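Local structure of collagen alpha1(xviii) chain (Mus musculus, 1DY0) at residues V13-A18 and L78-L83. The protein probably acts as an inhibitor of angiogenesis, being the zinc-binding endostatin domain of the collagen XVIII chain. The protein carries 2 engineered substitutions. Numbering follows the deposited sequence.
With ZN (zinc ion), chain B.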
loop_
_atom_site.group_PDB
_atom_site.type_symbol
_atom_site.label_atom_id
_atom_site.label_comp_id
_atom_site.label_asym_id
_atom_site.label_seq_id
_atom_site.Cartn_x
_atom_site.Cartn_y
_atom_site.Cartn_z
ATOM N N VAL A 13 -6.195 8.308 -13.089
ATOM C CA VAL A 13 -5.037 7.753 -12.373
ATOM C C VAL A 13 -5.491 7.275 -10.998
ATOM O O VAL A 13 -6.499 7.754 -10.460
ATOM C CB VAL A 13 -3.876 8.784 -12.124
ATOM C CG1 VAL A 13 -3.324 9.324 -13.417
ATOM C CG2 VAL A 13 -4.322 9.908 -11.225
ATOM N N LEU A 14 -4.739 6.329 -10.441
ATOM C CA LEU A 14 -5.001 5.782 -9.115
ATOM C C LEU A 14 -3.766 6.107 -8.279
ATOM O O LEU A 14 -2.649 5.823 -8.693
ATOM C CB LEU A 14 -5.209 4.259 -9.189
ATOM C CG LEU A 14 -6.441 3.728 -9.929
ATOM C CD1 LEU A 14 -6.448 2.225 -9.884
ATOM C CD2 LEU A 14 -7.708 4.262 -9.291
ATOM N N HIS A 15 -3.956 6.728 -7.124
ATOM C CA HIS A 15 -2.822 7.086 -6.273
ATOM C C HIS A 15 -2.442 6.016 -5.270
ATOM O O HIS A 15 -3.307 5.417 -4.629
ATOM C CB HIS A 15 -3.089 8.396 -5.511
ATOM C CG HIS A 15 -3.246 9.594 -6.396
ATOM N ND1 HIS A 15 -4.437 9.913 -7.016
ATOM C CD2 HIS A 15 -2.360 10.549 -6.777
ATOM C CE1 HIS A 15 -4.278 11.008 -7.740
ATOM N NE2 HIS A 15 -3.027 11.407 -7.615
ATOM N N LEU A 16 -1.143 5.768 -5.155
ATOM C CA LEU A 16 -0.612 4.820 -4.181
ATOM C C LEU A 16 0.182 5.707 -3.234
ATOM O O LEU A 16 1.215 6.257 -3.621
ATOM C CB LEU A 16 0.308 3.806 -4.855
ATOM C CG LEU A 16 0.817 2.669 -3.969
ATOM C CD1 LEU A 16 -0.351 1.973 -3.297
ATOM C CD2 LEU A 16 1.606 1.688 -4.826
ATOM N N VAL A 17 -0.303 5.863 -2.005
ATOM C CA VAL A 17 0.347 6.747 -1.048
ATOM C C VAL A 17 0.600 6.070 0.296
ATOM O O VAL A 17 -0.196 5.265 0.757
ATOM C CB VAL A 17 -0.509 8.048 -0.853
ATOM C CG1 VAL A 17 0.272 9.112 -0.098
ATOM C CG2 VAL A 17 -0.958 8.597 -2.201
ATOM N N ALA A 18 1.706 6.428 0.932
ATOM C CA ALA A 18 2.083 5.852 2.215
ATOM C C ALA A 18 1.563 6.608 3.448
ATOM O O ALA A 18 1.487 7.852 3.457
ATOM C CB ALA A 18 3.619 5.721 2.295
ATOM N N LEU A 78 2.014 10.378 -4.897
ATOM C CA LEU A 78 1.402 11.620 -4.467
ATOM C C LEU A 78 1.605 12.737 -5.476
ATOM O O LEU A 78 0.699 13.541 -5.720
ATOM C CB LEU A 78 1.984 12.057 -3.130
ATOM C CG LEU A 78 1.232 13.236 -2.521
ATOM C CD1 LEU A 78 -0.168 12.783 -2.121
ATOM C CD2 LEU A 78 2.005 13.802 -1.343
ATOM N N LYS A 79 2.795 12.770 -6.065
ATOM C CA LYS A 79 3.157 13.803 -7.022
ATOM C C LYS A 79 2.840 13.467 -8.474
ATOM O O LYS A 79 3.400 14.068 -9.395
ATOM C CB LYS A 79 4.636 14.165 -6.854
ATOM C CG LYS A 79 4.967 14.725 -5.472
ATOM C CD LYS A 79 6.422 15.125 -5.367
ATOM N N ASP A 80 1.921 12.521 -8.660
ATOM C CA ASP A 80 1.457 12.072 -9.973
ATOM C C ASP A 80 2.504 11.482 -10.903
ATOM O O ASP A 80 2.307 11.438 -12.112
ATOM C CB ASP A 80 0.650 13.176 -10.674
ATOM C CG ASP A 80 -0.507 13.672 -9.830
ATOM O OD1 ASP A 80 -1.285 12.833 -9.335
ATOM O OD2 ASP A 80 -0.622 14.898 -9.623
ATOM N N GLU A 81 3.601 10.989 -10.339
ATOM C CA GLU A 81 4.646 10.355 -11.133
ATOM C C GLU A 81 4.226 8.889 -11.262
ATOM O O GLU A 81 3.858 8.255 -10.272
ATOM C CB GLU A 81 6.003 10.475 -10.424
ATOM C CG GLU A 81 6.408 11.914 -10.091
ATOM C CD GLU A 81 7.671 12.002 -9.254
ATOM O OE1 GLU A 81 8.189 10.959 -8.814
ATOM O OE2 GLU A 81 8.157 13.125 -9.014
ATOM N N VAL A 82 4.260 8.362 -12.485
ATOM C CA VAL A 82 3.850 6.983 -12.771
ATOM C C VAL A 82 4.731 5.902 -12.148
ATOM O O VAL A 82 5.943 5.870 -12.377
ATOM C CB VAL A 82 3.718 6.752 -14.306
ATOM C CG1 VAL A 82 3.580 5.278 -14.631
ATOM C CG2 VAL A 82 2.498 7.499 -14.832
ATOM N N LEU A 83 4.102 5.031 -11.358
ATOM C CA LEU A 83 4.774 3.923 -10.677
ATOM C C LEU A 83 4.559 2.618 -11.436
ATOM O O LEU A 83 5.413 1.732 -11.435
ATOM C CB LEU A 83 4.202 3.736 -9.268
ATOM C CG LEU A 83 4.349 4.798 -8.185
ATOM C CD1 LEU A 83 3.552 4.349 -6.976
ATOM C CD2 LEU A 83 5.811 4.991 -7.811
HETATM ZN ZN ZN B . -2.878 13.259 -8.602
HETATM O O HOH W 1 2.939 8.576 -2.817
#
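His15 and Asp80 meet through a shared zinc ion, a worked example of how a metal joins a strand to a loop distant in sequence where no direct hydrogen bond does. The His15 side chain leaves strand 14-18 with its CB directed at the loop and CG anti to the carbonyl carbon (chi1 -64°), which carries the ring out to the metal. Beyond CG the ring divides. On one branch ND1 is hydrogen-bonded to Glu179 OE1 of the adjacent strand 176-179; on the other, CD2 passes 3.6 Å from Asp80 OD1. CE1, between the two nitrogens, lies 2.8 Å from the zinc ion only because it adjoins NE2, and is no ligand. At the far corner NE2 binds the zinc ion at 2.1 Å. Asp80 answers with OD1, 1.8 Å from the zinc ion, while its OD2 stays 3.0 Å from the metal, so the carboxylate binds essentially through one oxygen. OD1 lies at the edge of the imidazole, near its plane, yet the carboxylate is turned 63° from the ring. His7 and Asp9 complete the site.

Farther along the strand, a water bridges the backbones, donating to Leu16 O at 3.0 Å and accepting from Leu78 N. Leucine and valine side chains close the remaining contact: Leu83 CD1 sits 3.9 Å from Leu16 CB, the two side chains crossing at about a right angle, and Val17 CG1 touches Leu78 CD1.

The 2.8 Å between His15 NE2 and Asp80 OD1 reflects their binding to one zinc ion and is not a hydrogen bond. Zinc at NE2 and Glu179 OE1 at ND1 together hold the ring's rotation, and the Glu179 bond probably makes the imidazole a stronger zinc donor.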